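Local coordinates for organic hydroperoxide resistance protein OhrB (Bacillus subtilis, PDB 2BJO), which is involved in resistance to organic hydroperoxides and, as a member of the OsmC/Ohr family, probably reduces them by thiol chemistry, at residues A50-C55 and A114-C119; G58-V63 and V98-L103; V8-R11 and H17-S20; Q46-G51 and F90-T95; Q67-D72 and R105-E110. The protein carries 3 engineered substitutions. One frame throughout, in Å; residues are numbered along the deposited sequence.

Contact 1. Residues A50-C55 and A114-C119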
# COMPACT_ATOMS: atom_id res chain seq x y z
N ALA A 50 -0.39 -6.49 -1.08
CA ALA A 50 -1.23 -6.56 -2.28
C ALA A 50 -0.87 -5.53 -3.35
O ALA A 50 -0.81 -5.88 -4.53
CB ALA A 50 -2.70 -6.37 -1.93
N GLY A 51 -0.70 -4.29 -2.91
CA GLY A 51 -0.33 -3.20 -3.78
C GLY A 51 1.03 -3.34 -4.42
O GLY A 51 1.19 -3.12 -5.61
N TYR A 52 2.01 -3.71 -3.60
CA TYR A 52 3.38 -3.91 -4.06
C TYR A 52 3.47 -5.10 -5.00
O TYR A 52 4.19 -5.03 -5.99
CB TYR A 52 4.36 -4.12 -2.90
CG TYR A 52 5.76 -3.59 -3.12
CD1 TYR A 52 6.39 -3.62 -4.37
CD2 TYR A 52 6.47 -3.02 -2.06
CE1 TYR A 52 7.66 -3.10 -4.57
CE2 TYR A 52 7.76 -2.49 -2.25
CZ TYR A 52 8.36 -2.55 -3.50
OH TYR A 52 9.63 -2.06 -3.72
N ALA A 53 2.77 -6.19 -4.73
CA ALA A 53 2.77 -7.37 -5.59
C ALA A 53 2.26 -7.01 -7.00
O ALA A 53 2.86 -7.30 -8.05
CB ALA A 53 2.01 -8.49 -4.89
N ALA A 54 1.14 -6.32 -6.99
CA ALA A 54 0.47 -5.81 -8.17
C ALA A 54 1.31 -4.79 -8.94
O ALA A 54 1.42 -4.87 -10.16
CB ALA A 54 -0.83 -5.19 -7.74
N CYS A 55 1.87 -3.82 -8.21
CA CYS A 55 2.78 -2.82 -8.76
C CYS A 55 3.96 -3.50 -9.44
O CYS A 55 4.35 -3.10 -10.54
CB CYS A 55 3.30 -1.86 -7.67
SG CYS A 55 4.54 -0.63 -8.13
N ALA A 114 15.12 -4.44 -13.51
CA ALA A 114 14.50 -3.34 -14.22
C ALA A 114 13.14 -2.93 -13.62
O ALA A 114 12.83 -1.75 -13.42
CB ALA A 114 14.43 -3.68 -15.71
N ALA A 115 12.32 -3.93 -13.32
CA ALA A 115 11.05 -3.75 -12.65
C ALA A 115 11.18 -3.02 -11.32
O ALA A 115 10.34 -2.19 -11.01
CB ALA A 115 10.33 -5.09 -12.44
N HIS A 116 12.22 -3.33 -10.55
CA HIS A 116 12.45 -2.66 -9.27
C HIS A 116 12.83 -1.20 -9.46
O HIS A 116 12.65 -0.41 -8.55
CB HIS A 116 13.55 -3.39 -8.50
CG HIS A 116 13.58 -3.08 -7.03
ND1 HIS A 116 14.75 -2.83 -6.34
CD2 HIS A 116 12.59 -2.97 -6.13
CE1 HIS A 116 14.47 -2.59 -5.07
NE2 HIS A 116 13.17 -2.67 -4.92
N GLU A 117 13.39 -0.83 -10.60
CA GLU A 117 13.72 0.56 -10.84
C GLU A 117 12.47 1.30 -11.33
O GLU A 117 12.31 2.49 -11.06
CB GLU A 117 14.98 0.66 -11.73
CG GLU A 117 16.24 -0.20 -11.37
CD GLU A 117 16.51 -0.66 -9.91
OE1 GLU A 117 16.86 -1.85 -9.66
OE2 GLU A 117 16.38 0.13 -8.93
N PHE A 118 11.54 0.63 -12.01
CA PHE A 118 10.30 1.24 -12.53
C PHE A 118 9.07 1.33 -11.61
O PHE A 118 8.40 2.36 -11.61
CB PHE A 118 9.95 0.48 -13.83
CG PHE A 118 8.71 0.91 -14.54
CD1 PHE A 118 8.79 1.67 -15.70
CD2 PHE A 118 7.44 0.56 -14.07
CE1 PHE A 118 7.64 2.07 -16.39
CE2 PHE A 118 6.31 0.96 -14.75
CZ PHE A 118 6.39 1.71 -15.91
N CYS A 119 8.77 0.27 -10.85
CA CYS A 119 7.62 0.16 -9.96
C CYS A 119 7.53 1.35 -9.03
O CYS A 119 8.45 1.56 -8.23
CB CYS A 119 7.66 -1.12 -9.13
SG CYS A 119 6.48 -1.35 -7.75

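Contact 2. Residues G58-V63 and V98-L103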
# COMPACT_ATOMS: atom_id res chain seq x y z
N GLY A 58 2.99 -5.33 -12.68
CA GLY A 58 2.79 -4.36 -13.75
C GLY A 58 4.11 -3.88 -14.33
O GLY A 58 4.27 -3.72 -15.54
N ALA A 59 5.06 -3.63 -13.43
CA ALA A 59 6.39 -3.15 -13.78
C ALA A 59 7.16 -4.22 -14.55
O ALA A 59 7.84 -3.91 -15.54
CB ALA A 59 7.09 -2.71 -12.53
N LEU A 60 7.05 -5.47 -14.10
CA LEU A 60 7.70 -6.61 -14.76
C LEU A 60 7.14 -6.81 -16.18
O LEU A 60 7.87 -7.02 -17.15
CB LEU A 60 7.58 -7.82 -13.83
CG LEU A 60 8.40 -9.03 -14.21
CD1 LEU A 60 9.91 -8.85 -14.06
CD2 LEU A 60 7.87 -10.24 -13.44
N GLU A 61 5.82 -6.70 -16.31
CA GLU A 61 5.13 -6.77 -17.60
C GLU A 61 5.52 -5.65 -18.55
O GLU A 61 5.73 -5.90 -19.74
CB GLU A 61 3.61 -6.68 -17.40
CG GLU A 61 2.74 -6.66 -18.62
CD GLU A 61 1.30 -6.44 -18.19
OE1 GLU A 61 0.50 -7.37 -18.29
OE2 GLU A 61 0.96 -5.35 -17.70
N HIS A 62 5.60 -4.43 -18.03
CA HIS A 62 6.05 -3.30 -18.84
C HIS A 62 7.52 -3.45 -19.30
O HIS A 62 7.83 -3.12 -20.42
CB HIS A 62 5.84 -1.99 -18.05
CG HIS A 62 6.31 -0.76 -18.77
ND1 HIS A 62 7.64 -0.38 -18.81
CD2 HIS A 62 5.64 0.16 -19.49
CE1 HIS A 62 7.77 0.72 -19.52
NE2 HIS A 62 6.57 1.07 -19.94
N VAL A 63 8.44 -3.92 -18.46
CA VAL A 63 9.86 -4.00 -18.85
C VAL A 63 10.08 -5.11 -19.89
O VAL A 63 10.90 -5.01 -20.79
CB VAL A 63 10.87 -4.07 -17.67
CG1 VAL A 63 10.81 -2.78 -16.91
CG2 VAL A 63 10.64 -5.26 -16.78
N VAL A 98 9.40 -13.79 -6.77
CA VAL A 98 8.96 -13.71 -8.15
C VAL A 98 9.07 -15.04 -8.90
O VAL A 98 10.18 -15.58 -9.03
CB VAL A 98 9.76 -12.62 -8.89
CG1 VAL A 98 9.23 -12.45 -10.30
CG2 VAL A 98 9.72 -11.30 -8.13
N ASN A 99 7.92 -15.52 -9.37
CA ASN A 99 7.77 -16.73 -10.16
C ASN A 99 7.47 -16.25 -11.57
O ASN A 99 6.38 -15.73 -11.80
CB ASN A 99 6.71 -17.68 -9.61
CG ASN A 99 6.48 -18.92 -10.48
OD1 ASN A 99 7.26 -19.27 -11.36
ND2 ASN A 99 5.36 -19.59 -10.25
N THR A 100 8.43 -16.42 -12.48
CA THR A 100 8.24 -16.15 -13.91
C THR A 100 8.24 -17.38 -14.82
O THR A 100 8.72 -17.33 -15.96
CB THR A 100 9.32 -15.18 -14.44
OG1 THR A 100 10.62 -15.71 -14.12
CG2 THR A 100 9.12 -13.81 -13.87
N LYS A 101 7.73 -18.49 -14.30
CA LYS A 101 7.40 -19.72 -15.03
C LYS A 101 8.47 -20.22 -16.02
O LYS A 101 9.51 -20.69 -15.55
CB LYS A 101 6.01 -19.53 -15.66
CG LYS A 101 4.87 -19.12 -14.73
CD LYS A 101 4.35 -20.19 -13.77
CE LYS A 101 3.05 -19.81 -13.03
NZ LYS A 101 1.84 -19.55 -13.86
N ASP A 102 8.26 -20.13 -17.34
CA ASP A 102 9.21 -20.70 -18.31
C ASP A 102 10.25 -19.69 -18.80
O ASP A 102 11.08 -20.03 -19.64
CB ASP A 102 8.45 -21.33 -19.49
CG ASP A 102 7.56 -22.50 -19.05
OD1 ASP A 102 8.01 -23.44 -18.36
OD2 ASP A 102 6.36 -22.46 -19.43
N LEU A 103 10.23 -18.46 -18.29
CA LEU A 103 11.20 -17.46 -18.72
C LEU A 103 12.62 -17.90 -18.38
O LEU A 103 12.86 -18.38 -17.27
CB LEU A 103 10.88 -16.14 -18.02
CG LEU A 103 11.70 -14.91 -18.36
CD1 LEU A 103 11.58 -14.53 -19.85
CD2 LEU A 103 11.18 -13.80 -17.49

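Contact 3. Residues V8-R11 and H17-S20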
# COMPACT_ATOMS: atom_id res chain seq x y z
N VAL A 8 -9.75 6.37 -0.71
CA VAL A 8 -10.23 5.39 0.27
C VAL A 8 -10.32 6.14 1.60
O VAL A 8 -9.40 6.87 1.94
CB VAL A 8 -9.35 4.11 0.46
CG1 VAL A 8 -9.95 3.17 1.52
CG2 VAL A 8 -9.07 3.35 -0.84
N THR A 9 -11.40 5.94 2.33
CA THR A 9 -11.67 6.56 3.62
C THR A 9 -11.51 5.50 4.69
O THR A 9 -12.05 4.40 4.60
CB THR A 9 -13.07 7.25 3.67
OG1 THR A 9 -13.07 8.35 2.75
CG2 THR A 9 -13.38 7.81 5.05
N ALA A 10 -10.74 5.79 5.73
CA ALA A 10 -10.60 4.84 6.83
C ALA A 10 -11.25 5.47 8.03
O ALA A 10 -10.90 6.61 8.32
CB ALA A 10 -9.14 4.52 7.12
N ARG A 11 -12.17 4.78 8.69
CA ARG A 11 -12.80 5.23 9.92
C ARG A 11 -12.28 4.37 11.07
O ARG A 11 -12.11 3.16 10.89
CB ARG A 11 -14.33 5.11 9.86
CG ARG A 11 -14.98 6.05 8.83
CD ARG A 11 -16.44 5.69 8.50
NE ARG A 11 -17.20 6.70 7.75
CZ ARG A 11 -18.53 6.82 7.72
NH1 ARG A 11 -19.36 6.01 8.39
NH2 ARG A 11 -19.07 7.79 6.99
N HIS A 17 -12.55 0.53 9.88
CA HIS A 17 -13.09 0.03 8.63
C HIS A 17 -12.65 0.94 7.47
O HIS A 17 -12.53 2.16 7.65
CB HIS A 17 -14.60 -0.06 8.84
CG HIS A 17 -15.36 -0.67 7.70
ND1 HIS A 17 -15.80 -1.98 7.73
CD2 HIS A 17 -15.72 -0.17 6.50
CE1 HIS A 17 -16.42 -2.24 6.59
NE2 HIS A 17 -16.39 -1.17 5.83
N ILE A 18 -12.43 0.35 6.30
CA ILE A 18 -12.06 1.06 5.09
C ILE A 18 -13.15 0.87 4.04
O ILE A 18 -13.65 -0.25 3.85
CB ILE A 18 -10.70 0.62 4.46
CG1 ILE A 18 -10.56 -0.90 4.38
CG2 ILE A 18 -9.53 1.24 5.22
CD1 ILE A 18 -9.41 -1.34 3.50
N THR A 19 -13.51 1.97 3.39
CA THR A 19 -14.38 1.89 2.23
C THR A 19 -13.79 2.75 1.10
O THR A 19 -13.56 3.95 1.27
CB THR A 19 -15.82 2.32 2.58
OG1 THR A 19 -16.20 1.61 3.76
CG2 THR A 19 -16.80 1.89 1.50
N SER A 20 -13.52 2.15 -0.05
CA SER A 20 -13.05 2.94 -1.19
C SER A 20 -14.24 3.83 -1.62
O SER A 20 -15.41 3.53 -1.36
CB SER A 20 -12.44 2.08 -2.29
OG SER A 20 -13.40 1.20 -2.85

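Contact 4. Residues Q46-G51 and F90-T95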
# COMPACT_ATOMS: atom_id res chain seq x y z
N GLN A 46 -1.02 -6.19 4.91
CA GLN A 46 -1.70 -6.93 3.82
C GLN A 46 -2.07 -6.04 2.62
O GLN A 46 -1.87 -6.41 1.47
CB GLN A 46 -2.95 -7.65 4.34
CG GLN A 46 -3.45 -8.80 3.45
CD GLN A 46 -4.71 -9.46 3.93
OE1 GLN A 46 -5.76 -8.84 4.03
NE2 GLN A 46 -4.61 -10.76 4.22
N LEU A 47 -2.60 -4.85 2.89
CA LEU A 47 -2.90 -3.89 1.83
C LEU A 47 -1.63 -3.51 1.05
O LEU A 47 -1.69 -3.38 -0.20
CB LEU A 47 -3.64 -2.68 2.39
CG LEU A 47 -5.10 -2.95 2.81
CD1 LEU A 47 -5.68 -1.83 3.68
CD2 LEU A 47 -6.05 -3.28 1.64
N PHE A 48 -0.53 -3.34 1.79
CA PHE A 48 0.80 -3.00 1.27
C PHE A 48 1.32 -4.13 0.40
O PHE A 48 1.76 -3.91 -0.73
CB PHE A 48 1.83 -2.59 2.34
CG PHE A 48 2.99 -1.80 1.80
CD1 PHE A 48 2.81 -0.51 1.33
CD2 PHE A 48 4.28 -2.35 1.74
CE1 PHE A 48 3.91 0.19 0.81
CE2 PHE A 48 5.36 -1.64 1.24
CZ PHE A 48 5.18 -0.38 0.76
N ALA A 49 1.21 -5.34 0.92
CA ALA A 49 1.64 -6.55 0.24
C ALA A 49 0.92 -6.70 -1.10
O ALA A 49 1.55 -7.03 -2.10
CB ALA A 49 1.38 -7.79 1.12
N ALA A 50 -0.39 -6.49 -1.08
CA ALA A 50 -1.23 -6.56 -2.28
C ALA A 50 -0.87 -5.53 -3.35
O ALA A 50 -0.81 -5.88 -4.53
CB ALA A 50 -2.70 -6.37 -1.93
N GLY A 51 -0.70 -4.29 -2.91
CA GLY A 51 -0.33 -3.20 -3.78
C GLY A 51 1.03 -3.34 -4.42
O GLY A 51 1.19 -3.12 -5.61
N PHE A 90 7.34 1.26 15.36
CA PHE A 90 7.25 0.20 14.36
C PHE A 90 7.73 0.64 12.99
O PHE A 90 7.79 1.82 12.65
CB PHE A 90 5.81 -0.28 14.17
CG PHE A 90 5.19 -0.78 15.43
CD1 PHE A 90 4.43 0.07 16.22
CD2 PHE A 90 5.40 -2.09 15.82
CE1 PHE A 90 3.87 -0.40 17.40
CE2 PHE A 90 4.85 -2.58 16.99
CZ PHE A 90 4.08 -1.74 17.79
N LYS A 91 8.08 -0.37 12.20
CA LYS A 91 8.47 -0.23 10.80
C LYS A 91 8.15 -1.50 10.04
O LYS A 91 7.87 -2.56 10.62
CB LYS A 91 9.95 0.12 10.64
CG LYS A 91 10.93 -0.85 11.27
CD LYS A 91 12.41 -0.56 10.99
CE LYS A 91 12.86 0.84 10.52
NZ LYS A 91 14.34 0.94 10.13
N ILE A 92 8.23 -1.35 8.73
CA ILE A 92 7.96 -2.35 7.70
C ILE A 92 9.18 -2.96 7.04
O ILE A 92 10.18 -2.28 6.79
CB ILE A 92 7.09 -1.61 6.61
CG1 ILE A 92 5.67 -1.40 7.16
CG2 ILE A 92 7.07 -2.20 5.22
CD1 ILE A 92 4.98 -2.62 7.70
N GLY A 93 9.05 -4.24 6.71
CA GLY A 93 10.02 -5.07 5.97
C GLY A 93 9.27 -5.67 4.79
O GLY A 93 8.08 -5.97 4.89
N VAL A 94 9.93 -5.82 3.65
CA VAL A 94 9.27 -6.35 2.45
C VAL A 94 10.12 -7.39 1.73
O VAL A 94 11.27 -7.11 1.44
CB VAL A 94 8.92 -5.25 1.38
CG1 VAL A 94 8.19 -5.84 0.17
CG2 VAL A 94 8.04 -4.13 1.94
N THR A 95 9.56 -8.57 1.43
CA THR A 95 10.15 -9.51 0.50
C THR A 95 9.18 -9.73 -0.67
O THR A 95 7.97 -9.82 -0.49
CB THR A 95 10.62 -10.79 1.24
OG1 THR A 95 11.72 -10.42 2.09
CG2 THR A 95 11.11 -11.86 0.29

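Contact 5. Residues Q67-D72 and R105-E110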
# COMPACT_ATOMS: atom_id res chain seq x y z
N GLN A 67 10.94 -5.34 -24.55
CA GLN A 67 11.75 -6.34 -25.23
C GLN A 67 10.96 -7.38 -26.04
O GLN A 67 11.51 -8.38 -26.48
CB GLN A 67 12.61 -7.04 -24.16
CG GLN A 67 13.57 -6.06 -23.53
CD GLN A 67 14.66 -6.71 -22.71
OE1 GLN A 67 15.22 -7.74 -23.12
NE2 GLN A 67 14.95 -6.13 -21.54
N ASN A 68 9.66 -7.09 -26.22
CA ASN A 68 8.64 -7.94 -26.87
C ASN A 68 8.45 -9.32 -26.24
O ASN A 68 8.14 -10.31 -26.92
CB ASN A 68 8.88 -8.04 -28.38
CG ASN A 68 8.96 -6.66 -28.99
OD1 ASN A 68 7.93 -6.18 -29.45
ND2 ASN A 68 10.12 -6.01 -28.95
N ILE A 69 8.62 -9.34 -24.92
CA ILE A 69 8.51 -10.56 -24.13
C ILE A 69 7.15 -10.54 -23.43
O ILE A 69 6.78 -9.55 -22.81
CB ILE A 69 9.71 -10.71 -23.15
CG1 ILE A 69 11.01 -10.85 -23.93
CG2 ILE A 69 9.56 -11.96 -22.25
CD1 ILE A 69 12.29 -10.71 -23.14
N GLU A 70 6.42 -11.64 -23.54
CA GLU A 70 5.17 -11.88 -22.86
C GLU A 70 5.49 -12.68 -21.61
O GLU A 70 6.08 -13.74 -21.74
CB GLU A 70 4.23 -12.73 -23.71
CG GLU A 70 3.80 -12.09 -25.02
CD GLU A 70 2.90 -10.90 -24.78
OE1 GLU A 70 1.95 -11.04 -23.99
OE2 GLU A 70 3.14 -9.82 -25.36
N ILE A 71 5.12 -12.23 -20.42
CA ILE A 71 5.45 -12.98 -19.21
C ILE A 71 4.20 -13.46 -18.48
O ILE A 71 3.14 -12.83 -18.52
CB ILE A 71 6.36 -12.20 -18.24
CG1 ILE A 71 5.79 -10.83 -17.91
CG2 ILE A 71 7.76 -12.05 -18.84
CD1 ILE A 71 6.39 -10.29 -16.64
N ASP A 72 4.37 -14.61 -17.84
CA ASP A 72 3.36 -15.31 -17.08
C ASP A 72 4.03 -15.33 -15.71
O ASP A 72 4.97 -16.11 -15.48
CB ASP A 72 3.10 -16.67 -17.72
CG ASP A 72 2.05 -17.50 -16.99
OD1 ASP A 72 1.39 -16.97 -16.08
OD2 ASP A 72 1.90 -18.69 -17.35
N ARG A 105 15.98 -17.85 -16.83
CA ARG A 105 16.41 -17.26 -15.58
C ARG A 105 17.28 -16.01 -15.72
O ARG A 105 17.03 -15.04 -14.99
CB ARG A 105 17.11 -18.32 -14.72
CG ARG A 105 17.16 -17.87 -13.27
CD ARG A 105 18.29 -18.56 -12.56
NE ARG A 105 18.67 -17.70 -11.45
CZ ARG A 105 18.21 -17.82 -10.22
NH1 ARG A 105 17.32 -18.78 -9.94
NH2 ARG A 105 18.65 -16.97 -9.30
N GLU A 106 18.27 -16.03 -16.60
CA GLU A 106 19.11 -14.86 -16.86
C GLU A 106 18.22 -13.69 -17.20
O GLU A 106 18.43 -12.58 -16.75
CB GLU A 106 20.01 -14.86 -18.11
CG GLU A 106 20.69 -16.07 -18.62
CD GLU A 106 19.84 -17.10 -19.31
OE1 GLU A 106 20.10 -17.38 -20.51
OE2 GLU A 106 18.97 -17.62 -18.58
N LYS A 107 17.24 -13.92 -18.06
CA LYS A 107 16.33 -12.85 -18.46
C LYS A 107 15.44 -12.41 -17.31
O LYS A 107 15.22 -11.21 -17.12
CB LYS A 107 15.53 -13.29 -19.70
CG LYS A 107 14.39 -12.40 -20.10
CD LYS A 107 14.65 -11.02 -20.71
CE LYS A 107 15.99 -10.35 -20.70
NZ LYS A 107 16.76 -10.59 -21.95
N ALA A 108 14.94 -13.40 -16.57
CA ALA A 108 14.13 -13.13 -15.37
C ALA A 108 14.89 -12.19 -14.40
O ALA A 108 14.32 -11.18 -13.96
CB ALA A 108 13.66 -14.42 -14.68
N GLN A 109 16.15 -12.53 -14.10
CA GLN A 109 16.99 -11.70 -13.24
C GLN A 109 17.06 -10.25 -13.75
O GLN A 109 16.87 -9.30 -12.98
CB GLN A 109 18.42 -12.24 -13.11
CG GLN A 109 19.24 -11.49 -12.03
CD GLN A 109 18.61 -11.74 -10.66
OE1 GLN A 109 17.95 -10.88 -10.07
NE2 GLN A 109 18.80 -12.96 -10.17
N GLU A 110 17.32 -10.12 -15.04
CA GLU A 110 17.43 -8.79 -15.64
C GLU A 110 16.14 -7.99 -15.51
O GLU A 110 16.19 -6.83 -15.12
CB GLU A 110 17.84 -8.90 -17.11
CG GLU A 110 17.99 -7.60 -17.89
CD GLU A 110 17.93 -7.85 -19.38
OE1 GLU A 110 17.36 -7.00 -20.10
OE2 GLU A 110 18.45 -8.90 -19.82

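Contact 1. Residues A50-C55 and A114-C119
Cys55 and Cys119 are joined covalently: Cys55 SG lies 2.1 Å from Cys119 SG, and this disulfide ties the middle of helix 44-65 to the residue that follows helix 105-118. The bridge is the tight part of the contact. Each sulfur stands opposite its own backbone N (chi1 175° in Cys55, 170° in Cys119) and beside its carbonyl carbon, an arrangement that lets the pair span 5.8 Å between Cys55 CA and Cys119 CA. The torsion about the S-S bond is 132°, wider than in a relaxed disulfide, so the link may carry some strain. Tyr52 closes in from one side, its CE1 3.8 Å from Cys119 SG; the sulfur approaches the ring obliquely, in a sulfur-aromatic contact. Pro120 and Tyr121 also pack on Cys55, and Pro44 of the second subunit touches it.

The other end is looser. Tyr52 OH stays 3.8 Å from His116 NE2, reaching the imidazole at its edge and near its plane. No hydrogen bond joins them; the hydroxyl bonds to Ser122 instead, while His116 is partly exposed and packs on Ser122 and Val131.

With both sulfurs buried and bonded to each other, neither cysteine is a thiol in this model. That is consistent with the oxidised stage of an Ohr-type cycle, in which a peroxide-oxidised cysteine condenses with its partner and the resulting disulfide has to be reduced before either sulfur can react again.

Contact 2. Residues G58-V63 and V98-L103
Leu60 meets Thr100 and Val98 through a single methyl: its CD2 lies 3.8 Å from Thr100 CG2 and 4.1 Å from Val98 CG1. This is helix-on-sheet packing at the end of a strand, where 89-99 runs out into a type II' beta turn from Thr100 to Leu103 and the helix 44-65 lies against it. With CG anti to the backbone N of Leu60 (chi1 -170°), the leucine branch extends off the helix toward the strand end; it meets the Thr100 side chain at about a right angle. On the other side of the contact, Val98 and Thr100, two apart along the chain, both turn toward the helix, while Asn99 between them turns away.

The next shell closes round this small apolar patch. Leu60 also packs on Leu111 of helix 105-118 and on Ile71 and Ser73 of the loop that follows its own helix, and Thr100 rests on Ala108. Val98 is held in the sheet by backbone hydrogen bonds to Glu134 and Lys136, in and just after strand 132-135, and Asn99 by one to Glu74. One helical residue on, Glu61 OE2 accepts from the backbone N of Arg14 of the second subunit.

What shapes the Thr100 end is the turn itself. Leu103 N returns to Thr100 O at 3.0 Å, and an Asx turn overlaps the start: Lys101 N donates to Asn99 OD1 at 3.1 Å, the N-H pointing well at the oxygen (158°) but arriving from above the amide carbonyl plane, 44° out of it.

Contact 3. Residues V8-R11 and H17-S20
His17 pairs with Arg11 across the strands, and its imidazole is the flat ring of the contact. At the ring's edge, in its plane, lies Thr19 OG1, two residues along the same strand. The ring is held by both nitrogens: NE2 bonds to Asp26 and ND1 to Asp28, and because Asp26 OD2 also takes Thr19 OG1, one carboxylate oxygen serves both side chains. The guanidinium of Arg11, at the end of an extended chain, leads away from this cluster; its NE makes a weak, long ion pair with Glu74 of the second subunit.

Between the strands the backbone does most of the work. Arg11 and His17 form one hydrogen-bonded pair, with Arg11 N to His17 O at 2.8 Å and His17 N to Arg11 O at 2.9 Å. Thr9 and Thr19 form the other, with Thr9 N to Thr19 O and Thr19 N to Thr9 O both at 3.1 Å. This is an antiparallel beta hairpin built from strands 4-11 and 17-20, and strand 26-28 continues the sheet beyond the second of them.

The non-hydrogen-bonded pairs send their side chains to the opposite face. There Ala10 CB touches Ile18 CG2 at 3.8 Å, Val8 CG1 lies 4.0 Å from Ile18 CB, and Val8 CG2 is 3.9 Å from Ser20 CB. Ile18 has CG1 between its backbone N and carbonyl carbon (chi1 47°), which puts CG2 beside the alanine. Val8 to Arg11 pair with a strand of the second subunit in an antiparallel ladder; Val8 packs on Ala49 and Ala10 on Ala53, both of that subunit's helix 44-65.

Contact 4. Residues Q46-G51 and F90-T95
Phe48 against Val94 and Ile92 is apolar helix-on-sheet packing in the buried interior: one aromatic ring from helix 44-65 reaches across to two aliphatic side chains on strand 89-99. No hydrogen bond crosses between the segments.

The closest approach is at the rim of the ring. Phe48 CE2 lies 3.7 Å from Val94 CG2, and the next ring carbon, Phe48 CD2, is 4.2 Å from the same methyl, which sits at the ring's edge and near its plane. Ile92 is more distant and oblique, with its CG2 4.4 Å from Phe48 CE2. Two torsions explain the reach. In Phe48 the ring is swung opposite the backbone N (chi1 -160°), which carries it off the helix toward the strand. In Val94 it is CG1 that lies opposite the backbone N (chi1 -178°); CG2, beside that nitrogen, does the touching. The side chains of Phe48 and Val94 meet at about a right angle. Strand alternation does the rest, since Ile92 and Val94 face the helix on either side of Gly93 in the sequence.

The ring is far from isolated. Within the chain Phe48 packs on Val79 of strand 74-84 and meets Tyr121 of helix 120-125, while Tyr121 of the second subunit contacts it edge-to-face and Phe48 of that subunit packs on it too. The helix therefore lies between its own sheet and the dimer partner: strand 89-99, bonded through its backbone to strand 74-84 on one side and to strand 132-135 on the other, forms the floor beneath it.

Contact 5. Residues Q67-D72 and R105-E110
Gln67 NE2 donates to Glu110 OE1 at 2.9 Å, with the N-H nearly straight onto the oxygen (165°). The carboxylate is met on its syn side but 31° out of its plane, whereas the oxygen lies almost in the amide plane; amide and carboxylate are tilted only 23° to each other. Both chains are extended beyond CG and come from opposite directions, the glutamine from the loop after helix 44-65 and the glutamate from the first half of helix 105-118.

Lys107, one turn before Glu110, closes the group. Its chain bends at three successive torsions, curling NZ back to within 3.2 Å of Glu110 OE2 in a salt bridge, and NZ also makes a weak hydrogen bond to Gln67 OE1 at 3.4 Å. Each carboxylate oxygen thus has its own partner, and the lysine charge probably helps offset that of the glutamate in a setting near the surface.

Beside this polar cluster Ile69 turns its CD1 to the aliphatic part of Lys107. The fit is drawn tighter than normal and is doubtful in detail. Ile69 also rests on Leu103 and Ala64.

What brings Gln67 and Ile69 to this helix is the end of helix 44-65: Asn68, with positive phi, is the C' residue of a Schellman motif in which Ile69 N turns back to Ala64 O.

Helix 44-65 threads contacts 4, 1 and 2 in order. Contact 4 is about 12 Å from contact 1, centre to centre, and meets it where Tyr52 packs on Val94; contacts 1 and 2, about 10 Å apart, touch through Phe118, stacked on His62. The centres of contacts 5 and 2 are about 6 Å apart, bridged by a weak, long Lys101-Asp72 ion pair. Contact 3 is about 24 Å from contact 1, centre to centre, and within the chain touches contact 4 (Ile18 on Leu47); across the dimer its Val8 and Ala10 pack on Ala50 and Ala53 of the second subunit. The disulfide too lies close to the interface, Cys55 packing on Pro44 of that subunit.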